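Local coordinates for protein prolyl oligopeptidase (Novosphingobium capsulatum, PDB 1YR2) that probably hydrolyses oligopeptides after proline, and less readily after alanine, as a serine endopeptidase of the S9A family, at residues V121-N126 with T445-V450; L222-F227 with T252-D257; V464-K469 with G555-A560; T512-D515 with A519-L522; Y647-V652 with Q710-H715. All blocks are in the same frame, centred on the assembly; numbering follows the deposited sequence.

Interactions 1 and 2 belong to the N-terminal seven-bladed beta-propeller, interactions 3, 4 and 5 to the alpha/beta-hydrolase domain, whose segments here all come after the propeller. Interaction 2, within one blade, is nested in the loop closed by interaction 1; their centres lie about 33 Å apart. The other three share one mixed eight-stranded sheet. Interaction 4 is nested inside the loop closed by interaction 3, about 17 Å away between centres, and Leu558 touches Ala521. Interaction 5 comes last, about 15 Å between centres from interaction 4, where Trp513 packs on helix 699-717. Interaction 1 thus joins the first and last blades, interaction 2 ties one blade locally, and the others pack helices on the sheet.

Interaction 1: V121-N126 with T445-V450; sequences VFYSWN and TPWEPV
Trp447 drives the edge of its indole against the face of Tyr123, a T-shaped pair with the ring planes at 87° and the centroids of the phenol ring and the six-membered indole ring 5.7 Å apart. The touching atom is CH2, at the far corner of the indole, which sits above the phenol plane, displaced to the rim that carries the CB attachment; Trp447 CH2 and Tyr123 CG are 4.1 Å apart. No hydrogen bond crosses between 121-126 and 445-450, and the contact rests on this one aromatic pair. Trp447 points its indole away from the backbone N (chi1 -172°), which lets the ring reach out toward strand 120-126.

The two residues come from different blades of the beta-propeller. Strand 120-126 lies in the sheet formed by 110-117, 120-126, 134-139 and 149-152, the first blade, whereas Trp447 lies near the C-terminal end of the outermost strand of the last, which includes Thr445. Each of these blades is built from its own contiguous part of the chain, so side chains such as these meet at the junction where the propeller ring closes.

Around the pair, Glu448 lays its CG 3.5 Å above the indole plane of Trp447, and its OE2 forms a salt bridge with Arg138 and accepts a hydrogen bond from Gly145 N. Arg138, on strand 134-139, also touches both Tyr123 and Trp447. Tyr422 of the last blade makes a second edge-to-face pair with Trp447, while Pro114 and Val434 pack against the indole from the first and last blades respectively.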
# COMPACT_ATOMS: atom_id res chain seq x y z
N VAL A 121 -0.41 12.15 -26.46
CA VAL A 121 -0.62 11.55 -25.15
C VAL A 121 0.69 10.84 -24.73
O VAL A 121 1.31 10.15 -25.54
CB VAL A 121 -1.85 10.61 -25.15
CG1 VAL A 121 -1.69 9.47 -26.08
CG2 VAL A 121 -2.14 10.08 -23.76
N PHE A 122 1.06 11.00 -23.46
CA PHE A 122 2.30 10.50 -22.85
C PHE A 122 1.95 9.56 -21.69
O PHE A 122 1.06 9.87 -20.89
CB PHE A 122 3.19 11.64 -22.29
CG PHE A 122 3.50 12.73 -23.28
CD1 PHE A 122 2.59 13.71 -23.58
CD2 PHE A 122 4.75 12.77 -23.89
CE1 PHE A 122 2.89 14.72 -24.50
CE2 PHE A 122 5.06 13.79 -24.76
CZ PHE A 122 4.16 14.74 -25.10
N TYR A 123 2.61 8.41 -21.64
CA TYR A 123 2.35 7.45 -20.57
C TYR A 123 3.51 6.50 -20.41
O TYR A 123 4.16 6.14 -21.36
CB TYR A 123 1.03 6.69 -20.82
CG TYR A 123 1.00 5.99 -22.17
CD1 TYR A 123 0.77 6.70 -23.31
CD2 TYR A 123 1.28 4.64 -22.27
CE1 TYR A 123 0.74 6.11 -24.55
CE2 TYR A 123 1.27 4.01 -23.51
CZ TYR A 123 1.03 4.77 -24.65
OH TYR A 123 1.04 4.19 -25.89
N SER A 124 3.78 6.11 -19.18
CA SER A 124 4.75 5.07 -18.92
C SER A 124 4.17 3.68 -19.31
O SER A 124 2.94 3.49 -19.27
CB SER A 124 5.20 5.15 -17.45
OG SER A 124 4.23 4.62 -16.57
N TRP A 125 5.06 2.75 -19.67
CA TRP A 125 4.72 1.38 -19.95
C TRP A 125 5.88 0.49 -19.58
O TRP A 125 7.00 0.80 -19.89
CB TRP A 125 4.37 1.16 -21.41
CG TRP A 125 3.98 -0.22 -21.73
CD1 TRP A 125 2.79 -0.78 -21.53
CD2 TRP A 125 4.79 -1.22 -22.35
NE1 TRP A 125 2.78 -2.09 -21.94
CE2 TRP A 125 4.00 -2.38 -22.47
CE3 TRP A 125 6.11 -1.26 -22.83
CZ2 TRP A 125 4.46 -3.55 -23.07
CZ3 TRP A 125 6.57 -2.40 -23.40
CH2 TRP A 125 5.76 -3.54 -23.53
N ASN A 126 5.56 -0.60 -18.91
CA ASN A 126 6.48 -1.69 -18.65
C ASN A 126 5.92 -2.99 -19.22
O ASN A 126 4.80 -3.28 -19.02
CB ASN A 126 6.69 -1.84 -17.15
CG ASN A 126 7.98 -2.59 -16.79
OD1 ASN A 126 8.19 -3.73 -17.25
ND2 ASN A 126 8.86 -1.94 -15.97
N THR A 445 -14.67 3.34 -17.71
CA THR A 445 -14.67 2.29 -18.71
C THR A 445 -13.24 1.85 -18.87
O THR A 445 -12.30 2.54 -18.46
CB THR A 445 -15.17 2.80 -20.10
OG1 THR A 445 -14.50 4.01 -20.44
CG2 THR A 445 -16.57 3.19 -20.10
N PRO A 446 -13.03 0.70 -19.48
CA PRO A 446 -11.65 0.26 -19.76
C PRO A 446 -10.86 1.18 -20.68
O PRO A 446 -11.41 1.76 -21.61
CB PRO A 446 -11.85 -1.13 -20.39
CG PRO A 446 -13.20 -1.54 -19.91
CD PRO A 446 -14.04 -0.29 -19.87
N TRP A 447 -9.56 1.32 -20.43
CA TRP A 447 -8.67 2.02 -21.31
C TRP A 447 -7.81 0.97 -22.03
O TRP A 447 -8.34 0.07 -22.68
CB TRP A 447 -7.86 3.07 -20.51
CG TRP A 447 -7.06 3.98 -21.38
CD1 TRP A 447 -7.53 4.74 -22.43
CD2 TRP A 447 -5.63 4.21 -21.33
NE1 TRP A 447 -6.49 5.40 -23.03
CE2 TRP A 447 -5.31 5.09 -22.38
CE3 TRP A 447 -4.59 3.77 -20.49
CZ2 TRP A 447 -4.01 5.55 -22.62
CZ3 TRP A 447 -3.29 4.20 -20.72
CH2 TRP A 447 -3.01 5.09 -21.80
N GLU A 448 -6.50 1.04 -21.95
CA GLU A 448 -5.66 0.06 -22.59
C GLU A 448 -5.92 -1.32 -22.07
O GLU A 448 -5.89 -1.55 -20.85
CB GLU A 448 -4.18 0.37 -22.42
CG GLU A 448 -3.75 1.58 -23.24
CD GLU A 448 -3.60 1.28 -24.69
OE1 GLU A 448 -3.21 0.15 -25.05
OE2 GLU A 448 -3.87 2.20 -25.47
N PRO A 449 -6.12 -2.27 -22.96
CA PRO A 449 -6.13 -3.68 -22.50
C PRO A 449 -4.81 -4.10 -21.85
O PRO A 449 -3.75 -3.65 -22.27
CB PRO A 449 -6.33 -4.45 -23.79
CG PRO A 449 -6.97 -3.51 -24.72
CD PRO A 449 -6.40 -2.15 -24.40
N VAL A 450 -4.90 -4.94 -20.83
CA VAL A 450 -3.74 -5.47 -20.11
C VAL A 450 -3.83 -6.99 -20.17
O VAL A 450 -4.86 -7.57 -19.81
CB VAL A 450 -3.76 -5.00 -18.63
CG1 VAL A 450 -2.75 -5.71 -17.79
CG2 VAL A 450 -3.44 -3.51 -18.55

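Interaction 2: L222-F227 with T252-D257; sequences LLYSRF and TPQSAD
Tyr224 holds its CG between the backbone N and the carbonyl carbon (chi1 68°), which directs the phenol toward 252-257, while Gln254 reaches back with a chain extended beyond CG, its CG turned opposite the backbone N (chi1 -178°). The two meet at the Tyr224 hydroxyl, which is gripped twice. Gln254 NE2 donates to Tyr224 OH at 3.1 Å along a nearly straight N-H line of 161°, with the oxygen close to the amide plane. The hydroxyl in turn donates to Asp257, a short bond of 2.5 Å from Tyr224 OH to Asp257 OD2 that uses the anti lone pair of the carboxylate oxygen and lies at the edge of the phenol ring.

Both partners have a second bond: Gln254 OE1 accepts from Lys207 N of the preceding blade, and Asp257 OD1 is hydrogen-bonded to His248 ND1. Arg226 NH1 only rests against Gln254 NE2, 3.6 Å away; its NE and NH2 instead clasp Phe227 O side-on.

Tyr224 thereby reaches past strand 244-249, its neighbour in the sheet, to the turn leading into strand 258-261, a local tie within one four-stranded antiparallel blade of a beta-propeller that, through the Gln254 amide, also reaches the blade before it.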
# COMPACT_ATOMS: atom_id res chain seq x y z
N LEU A 222 10.62 26.50 -17.71
CA LEU A 222 10.40 25.47 -16.70
C LEU A 222 10.81 25.99 -15.32
O LEU A 222 11.91 26.50 -15.17
CB LEU A 222 11.27 24.25 -17.02
CG LEU A 222 10.94 23.04 -16.14
CD1 LEU A 222 9.77 22.25 -16.67
CD2 LEU A 222 12.11 22.13 -15.96
N LEU A 223 9.89 25.90 -14.36
CA LEU A 223 10.19 26.16 -12.95
C LEU A 223 10.68 24.90 -12.25
O LEU A 223 10.13 23.81 -12.45
CB LEU A 223 8.93 26.62 -12.21
CG LEU A 223 8.37 27.97 -12.57
CD1 LEU A 223 6.92 28.09 -12.12
CD2 LEU A 223 9.18 29.07 -11.95
N TYR A 224 11.70 25.07 -11.43
CA TYR A 224 12.33 23.97 -10.73
C TYR A 224 12.95 24.50 -9.43
O TYR A 224 13.09 25.70 -9.22
CB TYR A 224 13.40 23.32 -11.62
CG TYR A 224 14.63 24.18 -11.90
CD1 TYR A 224 14.62 25.16 -12.90
CD2 TYR A 224 15.80 24.01 -11.17
CE1 TYR A 224 15.72 25.94 -13.13
CE2 TYR A 224 16.90 24.82 -11.38
CZ TYR A 224 16.87 25.75 -12.40
OH TYR A 224 18.00 26.50 -12.64
N SER A 225 13.30 23.59 -8.54
CA SER A 225 13.96 23.94 -7.31
C SER A 225 15.36 23.35 -7.28
O SER A 225 15.61 22.28 -7.82
CB SER A 225 13.16 23.42 -6.12
OG SER A 225 11.83 23.95 -6.15
N ARG A 226 16.29 24.11 -6.70
CA ARG A 226 17.68 23.75 -6.64
C ARG A 226 18.34 24.29 -5.35
O ARG A 226 17.74 25.08 -4.63
CB ARG A 226 18.43 24.29 -7.84
CG ARG A 226 18.47 25.82 -7.97
CD ARG A 226 19.54 26.32 -8.97
NE ARG A 226 20.84 26.12 -8.35
CZ ARG A 226 22.03 26.28 -8.95
NH1 ARG A 226 22.08 26.71 -10.20
NH2 ARG A 226 23.15 26.02 -8.26
N PHE A 227 19.57 23.86 -5.14
CA PHE A 227 20.41 24.29 -4.03
C PHE A 227 21.71 24.85 -4.58
O PHE A 227 22.03 24.65 -5.73
CB PHE A 227 20.75 23.13 -3.10
CG PHE A 227 19.57 22.57 -2.37
CD1 PHE A 227 18.68 21.70 -3.00
CD2 PHE A 227 19.34 22.91 -1.05
CE1 PHE A 227 17.54 21.18 -2.32
CE2 PHE A 227 18.24 22.42 -0.39
CZ PHE A 227 17.33 21.54 -1.05
N THR A 252 18.78 28.61 -23.44
CA THR A 252 19.78 29.42 -22.78
C THR A 252 20.52 28.53 -21.78
O THR A 252 20.03 27.46 -21.43
CB THR A 252 19.16 30.62 -22.05
OG1 THR A 252 18.28 30.17 -21.01
CG2 THR A 252 18.24 31.42 -22.97
N PRO A 253 21.69 28.96 -21.35
CA PRO A 253 22.40 28.24 -20.31
C PRO A 253 21.71 28.43 -18.97
O PRO A 253 20.98 29.41 -18.73
CB PRO A 253 23.81 28.86 -20.32
CG PRO A 253 23.68 30.14 -21.04
CD PRO A 253 22.44 30.13 -21.83
N GLN A 254 21.96 27.48 -18.08
CA GLN A 254 21.41 27.56 -16.73
C GLN A 254 21.87 28.83 -16.02
O GLN A 254 21.15 29.36 -15.15
CB GLN A 254 21.80 26.31 -15.91
CG GLN A 254 21.22 26.32 -14.48
CD GLN A 254 21.40 25.00 -13.77
OE1 GLN A 254 22.32 24.22 -14.12
NE2 GLN A 254 20.52 24.71 -12.80
N SER A 255 23.07 29.32 -16.37
CA SER A 255 23.54 30.56 -15.76
C SER A 255 22.66 31.80 -16.09
O SER A 255 22.77 32.82 -15.42
CB SER A 255 24.99 30.83 -16.13
OG SER A 255 25.12 30.89 -17.52
N ALA A 256 21.80 31.69 -17.10
CA ALA A 256 20.89 32.78 -17.42
C ALA A 256 19.57 32.70 -16.65
O ALA A 256 18.73 33.59 -16.75
CB ALA A 256 20.64 32.80 -18.91
N ASP A 257 19.40 31.65 -15.84
CA ASP A 257 18.13 31.44 -15.16
C ASP A 257 17.83 32.57 -14.20
O ASP A 257 18.73 33.23 -13.67
CB ASP A 257 18.14 30.07 -14.39
CG ASP A 257 18.07 28.87 -15.32
OD1 ASP A 257 18.19 29.01 -16.59
OD2 ASP A 257 17.92 27.71 -14.87

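Interaction 3: V464-K469 with G555-A560; sequences VFYPSK and GEWLIA
Val464 and Tyr466, two residues apart on strand 459-467, press against the indole of Trp557 from helix 544-560. The strand is an outermost one of the mixed sheet of the alpha/beta-hydrolase fold, and the helix packs across its face.

Two CH-pi contacts fall on the same face of the indole. Val464 CG2 stands 4.1 Å from the centroid of the six-membered ring of Trp557, only 17° off its normal. Tyr466 CB lies over the five-membered ring, its centroid 3.9 Å away. The strand thus lays an aliphatic strip along the length of the bicyclic system.

The aromatic rings themselves meet less squarely: the phenol of Tyr466 and the five-membered ring of Trp557 are inclined at 42°. With CG held between its backbone N and carbonyl carbon (chi1 67°), Tyr466 carries its phenol away from the indole, and its hydroxyl bonds to Asp550 O about two turns earlier in the helix.

Apolar contacts complete the fit. Met476 and Ile478 of the adjoining strand 473-481 also touch Trp557. Val464 CG1 reaches the outer corner of the indole at Trp557 CH2, 3.8 Å away, and the tightest approach is that of Tyr466 CB to Trp557 CD1, 3.4 Å.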
# COMPACT_ATOMS: atom_id res chain seq x y z
N VAL A 464 -18.82 -7.17 3.97
CA VAL A 464 -19.84 -7.34 4.97
C VAL A 464 -19.43 -6.59 6.20
O VAL A 464 -18.29 -6.16 6.34
CB VAL A 464 -20.11 -8.84 5.29
CG1 VAL A 464 -20.55 -9.56 4.01
CG2 VAL A 464 -18.88 -9.53 5.90
N PHE A 465 -20.37 -6.43 7.11
CA PHE A 465 -20.07 -5.80 8.39
C PHE A 465 -20.63 -6.72 9.46
O PHE A 465 -21.83 -6.92 9.51
CB PHE A 465 -20.74 -4.41 8.44
CG PHE A 465 -20.29 -3.49 7.34
CD1 PHE A 465 -20.93 -3.49 6.11
CD2 PHE A 465 -19.22 -2.63 7.54
CE1 PHE A 465 -20.49 -2.64 5.07
CE2 PHE A 465 -18.76 -1.81 6.52
CZ PHE A 465 -19.38 -1.81 5.28
N TYR A 466 -19.80 -7.20 10.37
CA TYR A 466 -20.23 -8.20 11.35
C TYR A 466 -20.00 -7.68 12.77
O TYR A 466 -19.03 -6.97 13.00
CB TYR A 466 -19.43 -9.49 11.13
CG TYR A 466 -17.97 -9.35 11.45
CD1 TYR A 466 -17.48 -9.60 12.75
CD2 TYR A 466 -17.05 -8.99 10.47
CE1 TYR A 466 -16.09 -9.48 13.03
CE2 TYR A 466 -15.69 -8.86 10.77
CZ TYR A 466 -15.23 -9.08 12.05
OH TYR A 466 -13.89 -8.97 12.34
N PRO A 467 -20.88 -8.03 13.72
CA PRO A 467 -20.70 -7.62 15.12
C PRO A 467 -19.60 -8.44 15.85
O PRO A 467 -19.49 -9.67 15.75
CB PRO A 467 -22.12 -7.77 15.75
CG PRO A 467 -22.79 -8.86 14.94
CD PRO A 467 -22.09 -8.87 13.53
N SER A 468 -18.73 -7.71 16.53
CA SER A 468 -17.77 -8.31 17.42
C SER A 468 -18.48 -8.57 18.75
O SER A 468 -19.67 -8.27 18.89
CB SER A 468 -16.56 -7.38 17.58
OG SER A 468 -15.55 -8.01 18.32
N LYS A 469 -17.74 -9.09 19.71
CA LYS A 469 -18.25 -9.46 21.03
C LYS A 469 -19.02 -8.33 21.69
O LYS A 469 -20.12 -8.54 22.19
CB LYS A 469 -17.08 -9.83 21.94
CG LYS A 469 -17.51 -10.37 23.27
CD LYS A 469 -16.37 -11.12 23.93
CE LYS A 469 -16.72 -11.49 25.38
NZ LYS A 469 -15.45 -11.54 26.16
N GLY A 555 -13.91 -15.10 12.06
CA GLY A 555 -13.86 -16.53 11.82
C GLY A 555 -15.20 -17.23 12.08
O GLY A 555 -15.72 -17.98 11.26
N GLU A 556 -15.83 -16.86 13.19
CA GLU A 556 -17.14 -17.39 13.52
C GLU A 556 -18.21 -17.04 12.47
O GLU A 556 -19.05 -17.86 12.15
CB GLU A 556 -17.56 -16.93 14.92
CG GLU A 556 -16.72 -17.59 15.99
CD GLU A 556 -17.04 -17.15 17.40
OE1 GLU A 556 -17.29 -15.93 17.63
OE2 GLU A 556 -17.03 -18.04 18.27
N TRP A 557 -18.14 -15.81 11.98
CA TRP A 557 -19.12 -15.26 11.06
C TRP A 557 -19.03 -16.02 9.75
O TRP A 557 -20.05 -16.36 9.15
CB TRP A 557 -18.87 -13.76 10.80
CG TRP A 557 -19.96 -13.12 10.06
CD1 TRP A 557 -21.04 -12.48 10.58
CD2 TRP A 557 -20.14 -13.11 8.64
NE1 TRP A 557 -21.85 -12.04 9.57
CE2 TRP A 557 -21.32 -12.41 8.37
CE3 TRP A 557 -19.38 -13.62 7.56
CZ2 TRP A 557 -21.80 -12.23 7.06
CZ3 TRP A 557 -19.85 -13.43 6.26
CH2 TRP A 557 -21.07 -12.77 6.03
N LEU A 558 -17.82 -16.28 9.30
CA LEU A 558 -17.62 -16.93 8.01
C LEU A 558 -18.19 -18.36 8.03
O LEU A 558 -18.71 -18.83 7.04
CB LEU A 558 -16.15 -16.95 7.69
CG LEU A 558 -15.39 -15.65 7.39
CD1 LEU A 558 -13.82 -15.81 7.44
CD2 LEU A 558 -15.84 -15.11 6.06
N ILE A 559 -18.03 -19.03 9.15
CA ILE A 559 -18.57 -20.38 9.34
C ILE A 559 -20.07 -20.36 9.48
O ILE A 559 -20.76 -21.18 8.85
CB ILE A 559 -17.88 -21.11 10.53
CG1 ILE A 559 -16.40 -21.27 10.20
CG2 ILE A 559 -18.58 -22.48 10.77
CD1 ILE A 559 -15.51 -21.75 11.30
N ALA A 560 -20.57 -19.42 10.27
CA ALA A 560 -22.01 -19.32 10.53
C ALA A 560 -22.79 -18.92 9.29
O ALA A 560 -23.99 -19.26 9.12
CB ALA A 560 -22.26 -18.33 11.64

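Interaction 4: T512-D515 with A519-L522; sequences TWID and AFAL
Ala519, at the start of its strand, offers its carbonyl to the indole of Trp513. Trp513 NE1 donates to Ala519 O over 2.8 Å, but the bond is bent, with 132° at the hydrogen, and the donor stands well above the carbonyl plane instead of on a lone pair. The oxygen lies at the five-membered edge of the indole, tilted somewhat from its plane, 3.2 Å from Trp513 CD1 to Ala519 O. The methyl of Ala519 points away from the helix.

Phe520 follows with a purely apolar contact. Its CB is wedged against the long branch of Ile514: Ile514 CG1 is 3.6 Å and Ile514 CD1 3.7 Å from Phe520 CB. Ile514 sets CG1 opposite its carbonyl carbon (chi1 -60°), so that this branch, and not CG2, faces the strand. The phenyl ring turns from Ile514 and stacks on Phe510 of the same helix.

Substituting an alanine for Trp513 would probably leave Ala519 O without this N-H partner and open a gap against helix 699-717, where Gln710 and Leu713 touch the indole.

The contact belongs to the beta-alpha-beta unit made by strand 490-493, helix 508-514 and strand 519-523. Strand 519-523 runs between 490-493, parallel to it, and the antiparallel 473-481, while helix 508-514 is flanked by helix 699-717 and, through Thr512, by helix 95-105.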
# COMPACT_ATOMS: atom_id res chain seq x y z
N THR A 512 -3.38 -16.31 -5.86
CA THR A 512 -3.05 -17.71 -6.08
C THR A 512 -4.09 -18.59 -5.35
O THR A 512 -4.57 -19.59 -5.90
CB THR A 512 -1.61 -18.02 -5.55
OG1 THR A 512 -0.65 -17.25 -6.28
CG2 THR A 512 -1.20 -19.52 -5.75
N TRP A 513 -4.38 -18.26 -4.09
CA TRP A 513 -5.37 -18.99 -3.32
C TRP A 513 -6.74 -18.88 -3.95
O TRP A 513 -7.39 -19.90 -4.16
CB TRP A 513 -5.44 -18.48 -1.88
CG TRP A 513 -6.36 -19.15 -0.97
CD1 TRP A 513 -7.61 -18.77 -0.65
CD2 TRP A 513 -6.08 -20.33 -0.19
NE1 TRP A 513 -8.15 -19.64 0.27
CE2 TRP A 513 -7.23 -20.60 0.57
CE3 TRP A 513 -4.98 -21.15 -0.05
CZ2 TRP A 513 -7.30 -21.65 1.48
CZ3 TRP A 513 -5.04 -22.21 0.88
CH2 TRP A 513 -6.20 -22.46 1.60
N ILE A 514 -7.18 -17.67 -4.27
CA ILE A 514 -8.52 -17.45 -4.84
C ILE A 514 -8.68 -18.14 -6.20
O ILE A 514 -9.71 -18.77 -6.47
CB ILE A 514 -8.77 -15.96 -4.97
CG1 ILE A 514 -8.70 -15.26 -3.57
CG2 ILE A 514 -10.11 -15.71 -5.71
CD1 ILE A 514 -8.36 -13.78 -3.64
N ASP A 515 -7.64 -18.05 -7.04
CA ASP A 515 -7.68 -18.69 -8.34
C ASP A 515 -7.24 -20.14 -8.32
O ASP A 515 -7.01 -20.75 -9.39
CB ASP A 515 -6.92 -17.88 -9.35
CG ASP A 515 -7.30 -18.25 -10.79
OD1 ASP A 515 -8.48 -18.57 -11.06
OD2 ASP A 515 -6.47 -18.26 -11.69
N ALA A 519 -11.54 -19.46 -0.82
CA ALA A 519 -12.09 -18.15 -0.48
C ALA A 519 -11.06 -17.39 0.30
O ALA A 519 -10.27 -17.99 1.04
CB ALA A 519 -13.36 -18.29 0.30
N PHE A 520 -11.02 -16.08 0.07
CA PHE A 520 -10.17 -15.17 0.81
C PHE A 520 -11.03 -14.17 1.57
O PHE A 520 -12.04 -13.64 1.06
CB PHE A 520 -9.18 -14.49 -0.13
CG PHE A 520 -8.37 -13.40 0.52
CD1 PHE A 520 -7.36 -13.71 1.42
CD2 PHE A 520 -8.64 -12.08 0.28
CE1 PHE A 520 -6.58 -12.72 2.00
CE2 PHE A 520 -7.89 -11.06 0.88
CZ PHE A 520 -6.85 -11.40 1.76
N ALA A 521 -10.65 -13.95 2.82
CA ALA A 521 -11.32 -12.98 3.69
C ALA A 521 -10.30 -12.16 4.41
O ALA A 521 -9.24 -12.65 4.79
CB ALA A 521 -12.19 -13.75 4.66
N LEU A 522 -10.58 -10.88 4.56
CA LEU A 522 -9.71 -9.97 5.25
C LEU A 522 -10.57 -9.09 6.14
O LEU A 522 -11.50 -8.45 5.65
CB LEU A 522 -8.93 -9.11 4.26
CG LEU A 522 -7.90 -8.11 4.84
CD1 LEU A 522 -6.87 -7.73 3.84
CD2 LEU A 522 -8.57 -6.82 5.36

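Interaction 5: Y647-V652 with Q710-H715; sequences YPAILV and QAFLAH
Phe712 projects from helix 699-717 onto strand 649-654, and its side chain runs from Leu651 to Ala649 and the backbone. Its CB lies alongside the leucine branch, 3.9 Å from Phe712 CB to Leu651 CD2, and CG continues along the same methyl. The ring extends away from the backbone N (chi1 -175°) and lies with its face to Leu651 CB, which stands 15° off the ring normal; Phe712 CD1 and CE1 are each 3.8 Å from Leu651 CB. CE1 also meets the methyl of Ala649, with 3.6 Å from Phe712 CE1 to Ala649 CB. The tip, CZ, touches the same methyl and also abuts the backbone, Phe712 CZ lying 3.6 Å from Ile650 N, which is at the ring edge and near its plane.

A serine replacing Phe712 is likely to uncover the methyl of Ala649 and the CB of Leu651, opening a gap between helix and strand.

Ile650 points the other way, onto Leu673 of helix 664-675. The axes of strand 649-652 and helix 710-715 run antiparallel, at 172°, and 9.2 Å apart. Helices thus cover both faces of the sheet at this strand, next to its edge strand 683-687, as in the layered alpha-beta-alpha sandwich of alpha/beta hydrolases.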
# COMPACT_ATOMS: atom_id res chain seq x y z
N TYR A 647 -4.46 -28.38 18.92
CA TYR A 647 -4.17 -27.14 18.22
C TYR A 647 -4.30 -27.38 16.72
O TYR A 647 -4.15 -28.50 16.23
CB TYR A 647 -2.73 -26.66 18.54
CG TYR A 647 -2.67 -25.69 19.74
CD1 TYR A 647 -3.34 -25.97 20.94
CD2 TYR A 647 -1.99 -24.51 19.65
CE1 TYR A 647 -3.29 -25.10 22.00
CE2 TYR A 647 -1.94 -23.60 20.73
CZ TYR A 647 -2.55 -23.93 21.89
OH TYR A 647 -2.53 -23.01 22.91
N PRO A 648 -4.51 -26.31 15.98
CA PRO A 648 -4.44 -26.40 14.53
C PRO A 648 -3.04 -26.81 14.06
O PRO A 648 -2.05 -26.79 14.81
CB PRO A 648 -4.73 -24.97 14.07
CG PRO A 648 -4.90 -24.15 15.25
CD PRO A 648 -4.71 -24.93 16.46
N ALA A 649 -2.97 -27.17 12.80
CA ALA A 649 -1.65 -27.27 12.13
C ALA A 649 -1.11 -25.84 12.07
O ALA A 649 -1.85 -24.92 11.76
CB ALA A 649 -1.79 -27.84 10.75
N ILE A 650 0.19 -25.67 12.33
CA ILE A 650 0.79 -24.36 12.41
C ILE A 650 2.12 -24.37 11.70
O ILE A 650 2.93 -25.28 11.93
CB ILE A 650 1.02 -23.93 13.89
CG1 ILE A 650 -0.29 -23.85 14.66
CG2 ILE A 650 1.74 -22.58 13.95
CD1 ILE A 650 -0.12 -23.64 16.17
N LEU A 651 2.32 -23.41 10.80
CA LEU A 651 3.59 -23.24 10.10
C LEU A 651 4.03 -21.83 10.40
O LEU A 651 3.55 -20.84 9.80
CB LEU A 651 3.43 -23.47 8.60
CG LEU A 651 4.67 -23.40 7.71
CD1 LEU A 651 5.67 -24.43 8.16
CD2 LEU A 651 4.26 -23.57 6.25
N VAL A 652 4.94 -21.73 11.36
CA VAL A 652 5.61 -20.50 11.71
C VAL A 652 6.66 -20.16 10.62
O VAL A 652 7.40 -21.04 10.16
CB VAL A 652 6.28 -20.64 13.07
CG1 VAL A 652 6.98 -19.36 13.49
CG2 VAL A 652 5.27 -21.21 14.11
N GLN A 710 0.93 -21.92 1.45
CA GLN A 710 -0.39 -22.21 0.95
C GLN A 710 -0.66 -23.71 0.76
O GLN A 710 -1.78 -24.17 0.92
CB GLN A 710 -0.71 -21.39 -0.29
CG GLN A 710 -0.94 -19.93 0.05
CD GLN A 710 -1.42 -19.09 -1.13
OE1 GLN A 710 -1.77 -19.65 -2.20
NE2 GLN A 710 -1.50 -17.78 -0.92
N ALA A 711 0.34 -24.47 0.37
CA ALA A 711 0.18 -25.93 0.29
C ALA A 711 -0.16 -26.50 1.68
O ALA A 711 -1.02 -27.37 1.80
CB ALA A 711 1.46 -26.56 -0.22
N PHE A 712 0.53 -26.02 2.71
CA PHE A 712 0.27 -26.44 4.11
C PHE A 712 -1.16 -26.07 4.50
O PHE A 712 -1.96 -26.91 4.93
CB PHE A 712 1.30 -25.79 5.02
CG PHE A 712 1.24 -26.21 6.46
CD1 PHE A 712 0.50 -25.50 7.37
CD2 PHE A 712 2.03 -27.24 6.91
CE1 PHE A 712 0.51 -25.88 8.71
CE2 PHE A 712 2.06 -27.62 8.26
CZ PHE A 712 1.31 -26.96 9.14
N LEU A 713 -1.52 -24.82 4.33
CA LEU A 713 -2.89 -24.38 4.65
C LEU A 713 -3.96 -25.13 3.82
O LEU A 713 -5.03 -25.48 4.34
CB LEU A 713 -3.06 -22.87 4.46
CG LEU A 713 -2.09 -21.99 5.26
CD1 LEU A 713 -2.38 -20.48 5.02
CD2 LEU A 713 -2.17 -22.31 6.77
N ALA A 714 -3.70 -25.33 2.53
CA ALA A 714 -4.63 -26.10 1.68
C ALA A 714 -4.81 -27.53 2.14
O ALA A 714 -5.90 -28.04 2.14
CB ALA A 714 -4.12 -26.14 0.23
N HIS A 715 -3.72 -28.17 2.49
CA HIS A 715 -3.73 -29.58 2.92
C HIS A 715 -4.65 -29.73 4.14
O HIS A 715 -5.54 -30.58 4.16
CB HIS A 715 -2.33 -30.01 3.27
CG HIS A 715 -2.22 -31.46 3.61
ND1 HIS A 715 -2.39 -32.46 2.67
CD2 HIS A 715 -1.97 -32.09 4.78
CE1 HIS A 715 -2.25 -33.64 3.25
NE2 HIS A 715 -1.99 -33.45 4.53